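Uncharacterized protein YLR132C (PDB 6PFQ) probably acts as a U6 snRNA phosphodiesterase, an exoribonuclease of the 2H phosphodiesterase superfamily. Local coordinates at residues Leu98-Phe108 with Gln146-Phe157; Lys78-Leu89 with Pro129-Tyr137. All coordinates share one frame; numbering follows the deposited sequence.

Interaction 1: Leu98-Phe108 with Gln146-Phe157; sequences LSGGWLVYENF and QPVGLNNLHVSF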
loop_
_atom_site.group_PDB
_atom_site.type_symbol
_atom_site.label_atom_id
_atom_site.label_comp_id
_atom_site.label_asym_id
_atom_site.label_seq_id
_atom_site.Cartn_x
_atom_site.Cartn_y
_atom_site.Cartn_z
ATOM N N LEU A 98 -5.372 6.112 9.353
ATOM C CA LEU A 98 -5.121 6.937 8.172
ATOM C C LEU A 98 -5.401 8.407 8.460
ATOM O O LEU A 98 -6.199 8.750 9.338
ATOM C CB LEU A 98 -5.987 6.466 7.010
ATOM C CG LEU A 98 -5.757 4.938 6.830
ATOM C CD1 LEU A 98 -6.899 4.350 6.059
ATOM C CD2 LEU A 98 -4.364 4.675 6.188
ATOM N N SER A 99 -4.748 9.281 7.706
ATOM C CA SER A 99 -4.962 10.699 7.916
ATOM C C SER A 99 -4.921 11.385 6.560
ATOM O O SER A 99 -4.254 10.902 5.632
ATOM C CB SER A 99 -3.856 11.210 8.857
ATOM O OG SER A 99 -3.840 12.578 8.878
ATOM N N GLY A 100 -5.657 12.495 6.424
ATOM C CA GLY A 100 -5.484 13.309 5.225
ATOM C C GLY A 100 -6.396 12.850 4.105
ATOM O O GLY A 100 -7.380 12.139 4.314
ATOM N N GLY A 101 -6.079 13.307 2.891
ATOM C CA GLY A 101 -6.953 13.128 1.752
ATOM C C GLY A 101 -6.513 11.994 0.828
ATOM O O GLY A 101 -5.576 11.237 1.097
ATOM N N TRP A 102 -7.221 11.890 -0.288
ATOM C CA TRP A 102 -6.876 10.891 -1.289
ATOM C C TRP A 102 -5.517 11.174 -1.891
ATOM O O TRP A 102 -5.173 12.331 -2.168
ATOM C CB TRP A 102 -7.892 10.894 -2.429
ATOM C CG TRP A 102 -9.219 10.374 -2.105
ATOM C CD1 TRP A 102 -10.413 11.052 -2.275
ATOM C CD2 TRP A 102 -9.569 9.055 -1.604
ATOM N NE1 TRP A 102 -11.444 10.245 -1.914
ATOM C CE2 TRP A 102 -10.970 9.024 -1.488
ATOM C CE3 TRP A 102 -8.833 7.914 -1.234
ATOM C CZ2 TRP A 102 -11.664 7.891 -1.021
ATOM C CZ3 TRP A 102 -9.520 6.773 -0.793
ATOM C CH2 TRP A 102 -10.933 6.776 -0.693
ATOM N N LEU A 103 -4.760 10.095 -2.132
ATOM C CA LEU A 103 -3.514 10.128 -2.874
ATOM C C LEU A 103 -3.647 9.182 -4.062
ATOM O O LEU A 103 -4.438 8.245 -4.024
ATOM C CB LEU A 103 -2.353 9.684 -2.005
ATOM C CG LEU A 103 -2.279 10.387 -0.631
ATOM C CD1 LEU A 103 -1.201 9.733 0.193
ATOM C CD2 LEU A 103 -1.932 11.852 -0.842
ATOM N N VAL A 104 -2.888 9.437 -5.130
ATOM C CA VAL A 104 -2.838 8.474 -6.236
ATOM C C VAL A 104 -1.380 8.134 -6.471
ATOM O O VAL A 104 -0.562 9.042 -6.704
ATOM C CB VAL A 104 -3.499 8.981 -7.526
ATOM C CG1 VAL A 104 -3.441 7.844 -8.587
ATOM C CG2 VAL A 104 -4.999 9.393 -7.258
ATOM N N TYR A 105 -1.042 6.857 -6.289
ATOM C CA TYR A 105 0.316 6.335 -6.507
ATOM C C TYR A 105 0.344 5.445 -7.742
ATOM O O TYR A 105 -0.513 4.592 -7.894
ATOM C CB TYR A 105 0.785 5.495 -5.324
ATOM C CG TYR A 105 1.140 6.299 -4.075
ATOM C CD1 TYR A 105 2.313 7.033 -4.015
ATOM C CD2 TYR A 105 0.290 6.313 -2.964
ATOM C CE1 TYR A 105 2.668 7.759 -2.858
ATOM C CE2 TYR A 105 0.635 7.030 -1.811
ATOM C CZ TYR A 105 1.802 7.749 -1.773
ATOM O OH TYR A 105 2.135 8.447 -0.648
ATOM N N GLU A 106 1.385 5.584 -8.567
ATOM C CA GLU A 106 1.572 4.723 -9.732
ATOM C C GLU A 106 2.455 3.531 -9.389
ATOM O O GLU A 106 3.331 3.616 -8.514
ATOM C CB GLU A 106 2.209 5.515 -10.854
ATOM C CG GLU A 106 1.264 6.468 -11.450
ATOM C CD GLU A 106 1.843 7.118 -12.674
ATOM O OE1 GLU A 106 3.020 7.522 -12.624
ATOM O OE2 GLU A 106 1.119 7.214 -13.676
ATOM N N ASN A 107 2.212 2.406 -10.067
ATOM C CA ASN A 107 3.107 1.263 -9.928
ATOM C C ASN A 107 4.347 1.475 -10.803
ATOM O O ASN A 107 4.519 2.531 -11.422
ATOM C CB ASN A 107 2.393 -0.051 -10.238
ATOM C CG ASN A 107 1.937 -0.146 -11.698
ATOM O OD1 ASN A 107 1.843 0.851 -12.386
ATOM N ND2 ASN A 107 1.665 -1.374 -12.161
ATOM N N PHE A 108 5.202 0.435 -10.910
ATOM C CA PHE A 108 6.562 0.631 -11.439
ATOM C C PHE A 108 6.581 1.039 -12.913
ATOM O O PHE A 108 7.506 1.733 -13.347
ATOM C CB PHE A 108 7.363 -0.657 -11.258
ATOM C CG PHE A 108 7.031 -1.691 -12.300
ATOM C CD1 PHE A 108 5.813 -2.365 -12.266
ATOM C CD2 PHE A 108 7.928 -1.976 -13.325
ATOM C CE1 PHE A 108 5.491 -3.316 -13.248
ATOM C CE2 PHE A 108 7.614 -2.906 -14.302
ATOM C CZ PHE A 108 6.406 -3.589 -14.266
ATOM N N GLN A 146 11.112 3.040 -6.749
ATOM C CA GLN A 146 9.913 3.431 -6.011
ATOM C C GLN A 146 10.185 3.159 -4.537
ATOM O O GLN A 146 9.712 2.160 -3.970
ATOM C CB GLN A 146 8.672 2.689 -6.491
ATOM C CG GLN A 146 8.345 2.952 -7.937
ATOM C CD GLN A 146 6.914 2.650 -8.219
ATOM O OE1 GLN A 146 6.447 1.540 -7.987
ATOM N NE2 GLN A 146 6.189 3.643 -8.682
ATOM N N PRO A 147 10.920 4.040 -3.882
ATOM C CA PRO A 147 11.297 3.783 -2.497
ATOM C C PRO A 147 10.080 3.826 -1.590
ATOM O O PRO A 147 9.080 4.494 -1.869
ATOM C CB PRO A 147 12.264 4.922 -2.181
ATOM C CG PRO A 147 11.808 6.045 -3.057
ATOM C CD PRO A 147 11.249 5.412 -4.314
ATOM N N VAL A 148 10.152 3.046 -0.523
ATOM C CA VAL A 148 9.149 3.055 0.525
ATOM C C VAL A 148 9.783 3.746 1.714
ATOM O O VAL A 148 10.913 3.409 2.081
ATOM C CB VAL A 148 8.696 1.631 0.884
ATOM C CG1 VAL A 148 7.912 1.647 2.163
ATOM C CG2 VAL A 148 7.901 1.037 -0.271
ATOM N N GLY A 149 9.084 4.716 2.302
ATOM C CA GLY A 149 9.651 5.410 3.440
ATOM C C GLY A 149 8.576 6.082 4.260
ATOM O O GLY A 149 7.401 6.083 3.894
ATOM N N LEU A 150 9.005 6.704 5.364
ATOM C CA LEU A 150 8.057 7.378 6.244
ATOM C C LEU A 150 7.213 8.384 5.481
ATOM O O LEU A 150 6.029 8.564 5.775
ATOM C CB LEU A 150 8.791 8.103 7.385
ATOM C CG LEU A 150 9.145 7.263 8.615
ATOM C CD1 LEU A 150 9.965 8.088 9.624
ATOM C CD2 LEU A 150 7.901 6.696 9.280
ATOM N N ASN A 151 7.796 9.026 4.478
ATOM C CA ASN A 151 7.076 10.064 3.771
ATOM C C ASN A 151 5.941 9.525 2.924
ATOM O O ASN A 151 5.056 10.305 2.569
ATOM C CB ASN A 151 8.047 10.826 2.866
ATOM C CG ASN A 151 8.566 9.963 1.724
ATOM O OD1 ASN A 151 8.931 8.807 1.927
ATOM N ND2 ASN A 151 8.603 10.527 0.516
ATOM N N ASN A 152 5.927 8.225 2.574
ATOM C CA ASN A 152 4.869 7.777 1.672
ATOM C C ASN A 152 4.135 6.538 2.165
ATOM O O ASN A 152 3.419 5.927 1.379
ATOM C CB ASN A 152 5.383 7.538 0.237
ATOM C CG ASN A 152 6.551 6.520 0.174
ATOM O OD1 ASN A 152 6.617 5.553 0.963
ATOM N ND2 ASN A 152 7.469 6.739 -0.779
ATOM N N LEU A 153 4.221 6.194 3.452
ATOM C CA LEU A 153 3.423 5.071 3.948
ATOM C C LEU A 153 1.955 5.316 3.670
ATOM O O LEU A 153 1.457 6.401 3.954
ATOM C CB LEU A 153 3.605 4.875 5.454
ATOM C CG LEU A 153 5.011 4.378 5.848
ATOM C CD1 LEU A 153 5.117 4.444 7.403
ATOM C CD2 LEU A 153 5.219 2.944 5.309
ATOM N N HIS A 154 1.257 4.300 3.151
ATOM C CA HIS A 154 -0.147 4.483 2.783
ATOM C C HIS A 154 -0.864 3.137 2.758
ATOM O O HIS A 154 -0.239 2.081 2.778
ATOM C CB HIS A 154 -0.261 5.147 1.405
ATOM C CG HIS A 154 0.298 4.303 0.294
ATOM N ND1 HIS A 154 1.651 4.245 0.004
ATOM C CD2 HIS A 154 -0.319 3.489 -0.603
ATOM C CE1 HIS A 154 1.842 3.445 -1.041
ATOM N NE2 HIS A 154 0.667 2.960 -1.411
ATOM N N VAL A 155 -2.203 3.192 2.706
ATOM C CA VAL A 155 -3.023 2.036 2.332
ATOM C C VAL A 155 -3.710 2.357 1.020
ATOM O O VAL A 155 -4.383 3.384 0.925
ATOM C CB VAL A 155 -4.091 1.725 3.392
ATOM C CG1 VAL A 155 -5.057 0.590 2.866
ATOM C CG2 VAL A 155 -3.413 1.405 4.743
ATOM N N SER A 156 -3.582 1.459 0.022
ATOM C CA SER A 156 -4.328 1.607 -1.216
ATOM C C SER A 156 -5.678 0.904 -1.114
ATOM O O SER A 156 -5.786 -0.217 -0.584
ATOM C CB SER A 156 -3.548 1.044 -2.404
ATOM O OG SER A 156 -2.444 1.899 -2.676
ATOM N N PHE A 157 -6.713 1.569 -1.633
ATOM C CA PHE A 157 -8.078 1.047 -1.553
ATOM C C PHE A 157 -8.659 0.651 -2.905
ATOM O O PHE A 157 -9.591 -0.159 -2.956
ATOM C CB PHE A 157 -9.004 2.081 -0.893
ATOM C CG PHE A 157 -8.662 2.322 0.557
ATOM C CD1 PHE A 157 -9.115 1.455 1.534
ATOM C CD2 PHE A 157 -7.848 3.394 0.922
ATOM C CE1 PHE A 157 -8.800 1.656 2.881
ATOM C CE2 PHE A 157 -7.520 3.589 2.258
ATOM C CZ PHE A 157 -7.972 2.709 3.237
HETATM O O HOH W 1 1.414 8.544 1.960
HETATM O O HOH W 2 5.124 -1.337 -8.804
#
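His154, Val155 and Ser156 form the second H-x-S motif of this 2H phosphodiesterase, on strand 154-161, and the ring of His154 stacks face to face with Tyr105 of strand 102-106. The ring centroids are 4.2 Å apart and the planes 26° from parallel. Tyr105 makes the contact with one flank of its ring, CE2 lying 3.5 Å from His154 CG. The imidazole gets there because its CG sits between the backbone N and the carbonyl carbon (chi1 64°), which also folds the ring back on the preceding loop. There ND1 donates to Asn152 O at 2.8 Å; the acceptor lies in the ring plane, so the bond and the stack together fix the ring's rotation. NE2, at the far side of the imidazole, and Ser156 OG both bond a glycerol, probably from the crystallisation liquor, in the site where Asn152, His154 and Ser156 bind UMP, a ligand absent from this model. An alanine in place of His154 takes away the donor to Asn152 O and the ring stacked on Tyr105, which would probably leave that carbonyl without its mate and the tyrosine ring freer to turn. At its other end Tyr105 is fastened by a water 2.7 Å from OH that in turn donates to Leu153 O. Asn152 lays its CB against the same hydroxyl, while its amide is held within the loop: OD1 accepts from Gly149 N and ND2 donates to Pro147 O. At the start of the same loop, Gln146 stretches across to the end of strand 102-106, where NE2 bonds Glu106 O at 2.9 Å from above the carbonyl plane. Behind the motif, helix 191-197 packs through Leu194 on Leu98, Trp102 and Phe157. Leu98 divides its two methyls there: CD2 rests 3.7 Å from Val155 CG2, and CD1 meets the edge of the Phe157 ring in its plane, 3.4 Å from CZ.

Interaction 2: Lys78-Leu89 with Pro129-Tyr137; sequences KMGRIRQEIRAL and PVLSIVEKY
Glu85 OE2 is gripped by two groups of helix 121-137: Lys136 NZ forms a salt bridge at 3.2 Å on the syn lone pair of OE2, and Tyr137 OH donates a hydrogen bond whose modelled length, 2.3 Å, is doubtfully short. The carboxylate stands almost perpendicular to the tyrosine ring, at its edge. Tyr137 is a knob in a hole formed by Lys78, Arg81, Ile82 and Glu85. Arg81 CB makes a CH-pi contact over one ring face, 3.7 Å from the Tyr137 centroid, while Lys136 CG backs the opposite face; with CG anti to its own backbone N (chi1 179°), the extended lysine runs past the ring to Glu85. Tyr137 O is buried without a polar partner, 3.3 Å from Lys78 CD. Toward the other end the contact turns apolar: Ile133 CD1 touches both Ile86 CG1 and Leu89 CD1, the latter 3.7 Å away. The helices run antiparallel, their segment axes 157° apart and 9.6 Å at closest approach. Both lie on the antiparallel four-stranded sheet, Ile82 and Val134 meeting Leu12 of strand 9-16, and Ile86 and Val130 meeting Leu205 of strand 204-209.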
loop_
_atom_site.group_PDB
_atom_site.type_symbol
_atom_site.label_atom_id
_atom_site.label_comp_id
_atom_site.label_asym_id
_atom_site.label_seq_id
_atom_site.Cartn_x
_atom_site.Cartn_y
_atom_site.Cartn_z
ATOM N N LYS A 78 20.220 -11.321 4.992
ATOM C CA LYS A 78 19.595 -10.035 5.251
ATOM C C LYS A 78 18.178 -10.192 5.799
ATOM O O LYS A 78 17.808 -9.506 6.760
ATOM C CB LYS A 78 19.601 -9.190 3.974
ATOM C CG LYS A 78 20.958 -9.048 3.313
ATOM C CD LYS A 78 21.851 -8.068 4.031
ATOM C CE LYS A 78 23.201 -7.931 3.341
ATOM N NZ LYS A 78 24.193 -7.260 4.226
ATOM N N MET A 79 17.373 -11.097 5.224
ATOM C CA MET A 79 16.015 -11.271 5.743
ATOM C C MET A 79 16.025 -11.835 7.153
ATOM O O MET A 79 15.211 -11.426 7.985
ATOM C CB MET A 79 15.162 -12.152 4.832
ATOM C CG MET A 79 14.885 -11.584 3.413
ATOM S SD MET A 79 14.015 -9.979 3.456
ATOM C CE MET A 79 12.409 -10.436 4.130
ATOM N N GLY A 80 16.931 -12.770 7.450
ATOM C CA GLY A 80 17.035 -13.265 8.816
ATOM C C GLY A 80 17.389 -12.176 9.811
ATOM O O GLY A 80 16.780 -12.076 10.879
ATOM N N ARG A 81 18.348 -11.311 9.459
ATOM C CA ARG A 81 18.674 -10.188 10.336
ATOM C C ARG A 81 17.468 -9.269 10.503
ATOM O O ARG A 81 17.207 -8.773 11.597
ATOM C CB ARG A 81 19.885 -9.414 9.796
ATOM C CG ARG A 81 21.274 -10.021 10.164
ATOM C CD ARG A 81 22.390 -9.374 9.322
ATOM N NE ARG A 81 23.744 -9.738 9.728
ATOM C CZ ARG A 81 24.416 -10.790 9.254
ATOM N NH1 ARG A 81 23.856 -11.589 8.353
ATOM N NH2 ARG A 81 25.652 -11.046 9.679
ATOM N N ILE A 82 16.734 -9.009 9.418
ATOM C CA ILE A 82 15.516 -8.210 9.531
ATOM C C ILE A 82 14.535 -8.847 10.514
ATOM O O ILE A 82 14.062 -8.191 11.449
ATOM C CB ILE A 82 14.872 -8.017 8.146
ATOM C CG1 ILE A 82 15.762 -7.100 7.298
ATOM C CG2 ILE A 82 13.505 -7.428 8.318
ATOM C CD1 ILE A 82 15.250 -6.914 5.865
ATOM N N ARG A 83 14.240 -10.142 10.329
ATOM C CA ARG A 83 13.310 -10.847 11.212
ATOM C C ARG A 83 13.768 -10.793 12.668
ATOM O O ARG A 83 12.995 -10.440 13.567
ATOM C CB ARG A 83 13.177 -12.310 10.764
ATOM N N GLN A 84 15.044 -11.073 12.911
ATOM C CA GLN A 84 15.539 -11.100 14.284
ATOM C C GLN A 84 15.460 -9.722 14.920
ATOM O O GLN A 84 15.064 -9.590 16.083
ATOM C CB GLN A 84 16.973 -11.620 14.315
ATOM N N GLU A 85 15.859 -8.683 14.182
ATOM C CA GLU A 85 15.824 -7.345 14.750
ATOM C C GLU A 85 14.393 -6.846 14.945
ATOM O O GLU A 85 14.128 -6.105 15.898
ATOM C CB GLU A 85 16.632 -6.385 13.881
ATOM C CG GLU A 85 18.133 -6.530 14.059
ATOM C CD GLU A 85 18.877 -5.215 13.862
ATOM O OE1 GLU A 85 18.254 -4.150 14.073
ATOM O OE2 GLU A 85 20.079 -5.246 13.497
ATOM N N ILE A 86 13.459 -7.211 14.066
ATOM C CA ILE A 86 12.072 -6.809 14.302
ATOM C C ILE A 86 11.533 -7.485 15.563
ATOM O O ILE A 86 10.909 -6.842 16.412
ATOM C CB ILE A 86 11.196 -7.096 13.064
ATOM C CG1 ILE A 86 11.289 -5.939 12.057
ATOM C CG2 ILE A 86 9.747 -7.274 13.454
ATOM C CD1 ILE A 86 10.963 -6.327 10.643
ATOM N N ARG A 87 11.810 -8.780 15.727
ATOM C CA ARG A 87 11.423 -9.477 16.952
ATOM C C ARG A 87 12.007 -8.796 18.177
ATOM O O ARG A 87 11.329 -8.661 19.200
ATOM C CB ARG A 87 11.867 -10.943 16.893
ATOM N N ALA A 88 13.248 -8.324 18.083
ATOM C CA ALA A 88 13.900 -7.706 19.231
ATOM C C ALA A 88 13.325 -6.333 19.555
ATOM O O ALA A 88 13.642 -5.782 20.614
ATOM C CB ALA A 88 15.414 -7.604 18.992
ATOM N N LEU A 89 12.500 -5.756 18.684
ATOM C CA LEU A 89 11.877 -4.493 19.044
ATOM C C LEU A 89 10.963 -4.685 20.242
ATOM O O LEU A 89 10.404 -5.767 20.460
ATOM C CB LEU A 89 11.082 -3.913 17.872
ATOM C CG LEU A 89 11.917 -3.466 16.677
ATOM C CD1 LEU A 89 10.995 -2.958 15.545
ATOM C CD2 LEU A 89 12.924 -2.396 17.117
ATOM N N PRO A 129 10.758 2.434 13.629
ATOM C CA PRO A 129 11.834 1.479 13.955
ATOM C C PRO A 129 11.869 0.286 13.015
ATOM O O PRO A 129 12.948 -0.262 12.776
ATOM C CB PRO A 129 11.534 1.065 15.403
ATOM C CG PRO A 129 10.523 1.997 15.895
ATOM C CD PRO A 129 9.797 2.578 14.734
ATOM N N VAL A 130 10.716 -0.119 12.461
ATOM C CA VAL A 130 10.689 -1.170 11.447
ATOM C C VAL A 130 11.368 -0.696 10.169
ATOM O O VAL A 130 12.225 -1.383 9.612
ATOM C CB VAL A 130 9.234 -1.605 11.175
ATOM C CG1 VAL A 130 9.154 -2.629 10.044
ATOM C CG2 VAL A 130 8.578 -2.133 12.462
ATOM N N LEU A 131 10.984 0.487 9.668
ATOM C CA LEU A 131 11.634 0.987 8.459
ATOM C C LEU A 131 13.139 1.125 8.666
ATOM O O LEU A 131 13.927 0.875 7.745
ATOM C CB LEU A 131 11.020 2.329 8.057
ATOM C CG LEU A 131 9.539 2.236 7.639
ATOM C CD1 LEU A 131 9.151 3.598 7.078
ATOM C CD2 LEU A 131 9.323 1.171 6.600
ATOM N N SER A 132 13.555 1.525 9.873
ATOM C CA SER A 132 14.987 1.672 10.119
ATOM C C SER A 132 15.714 0.352 9.942
ATOM O O SER A 132 16.806 0.316 9.372
ATOM C CB SER A 132 15.239 2.236 11.514
ATOM O OG SER A 132 14.840 3.587 11.555
ATOM N N ILE A 133 15.114 -0.743 10.410
ATOM C CA ILE A 133 15.709 -2.061 10.223
ATOM C C ILE A 133 15.792 -2.415 8.743
ATOM O O ILE A 133 16.818 -2.922 8.267
ATOM C CB ILE A 133 14.892 -3.109 11.005
ATOM C CG1 ILE A 133 15.050 -2.870 12.513
ATOM C CG2 ILE A 133 15.352 -4.525 10.638
ATOM C CD1 ILE A 133 13.955 -3.465 13.329
ATOM N N VAL A 134 14.715 -2.146 7.984
ATOM C CA VAL A 134 14.731 -2.419 6.547
ATOM C C VAL A 134 15.837 -1.630 5.859
ATOM O O VAL A 134 16.583 -2.168 5.028
ATOM C CB VAL A 134 13.350 -2.125 5.912
ATOM C CG1 VAL A 134 13.410 -2.376 4.374
ATOM C CG2 VAL A 134 12.271 -3.004 6.557
ATOM N N GLU A 135 15.953 -0.343 6.181
ATOM C CA GLU A 135 16.989 0.470 5.548
ATOM C C GLU A 135 18.374 -0.073 5.848
ATOM O O GLU A 135 19.278 0.025 5.008
ATOM C CB GLU A 135 16.887 1.916 6.031
ATOM N N LYS A 136 18.563 -0.643 7.039
ATOM C CA LYS A 136 19.882 -1.161 7.402
ATOM C C LYS A 136 20.261 -2.375 6.562
ATOM O O LYS A 136 21.429 -2.538 6.187
ATOM C CB LYS A 136 19.917 -1.507 8.894
ATOM C CG LYS A 136 21.239 -2.082 9.392
ATOM C CD LYS A 136 21.290 -2.093 10.927
ATOM C CE LYS A 136 22.566 -2.746 11.452
ATOM N NZ LYS A 136 22.385 -3.178 12.871
ATOM N N TYR A 137 19.306 -3.258 6.282
ATOM C CA TYR A 137 19.631 -4.540 5.675
ATOM C C TYR A 137 19.243 -4.676 4.211
ATOM O O TYR A 137 19.596 -5.681 3.593
ATOM C CB TYR A 137 18.978 -5.677 6.471
ATOM C CG TYR A 137 19.561 -5.764 7.861
ATOM C CD1 TYR A 137 20.880 -6.161 8.048
ATOM C CD2 TYR A 137 18.811 -5.421 8.983
ATOM C CE1 TYR A 137 21.435 -6.220 9.305
ATOM C CE2 TYR A 137 19.362 -5.484 10.260
ATOM C CZ TYR A 137 20.678 -5.894 10.406
ATOM O OH TYR A 137 21.258 -5.963 11.650
#

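How the interactions relate
The two contacts belong to the two halves of the 2H fold, their centres 22 Å apart. Interaction 1 holds the H-x-S motif of His154 and Ser156; interaction 2 backs the sheet whose strand 59-68 carries the other, His60 and Ser62. The UMP pocket lies between the two motifs: the side chain of His154 is about 6 Å from that of Ser62, and the side chain of Val130 of interaction 2 is about 11 Å from that of Ser62. The segments alternate along the chain, and the two contacts touch where Leu131 of helix 121-137 packs against the loop before His154, its CD1 lying 3.6 Å from Leu150 N and 4.1 Å from Leu153 CD1.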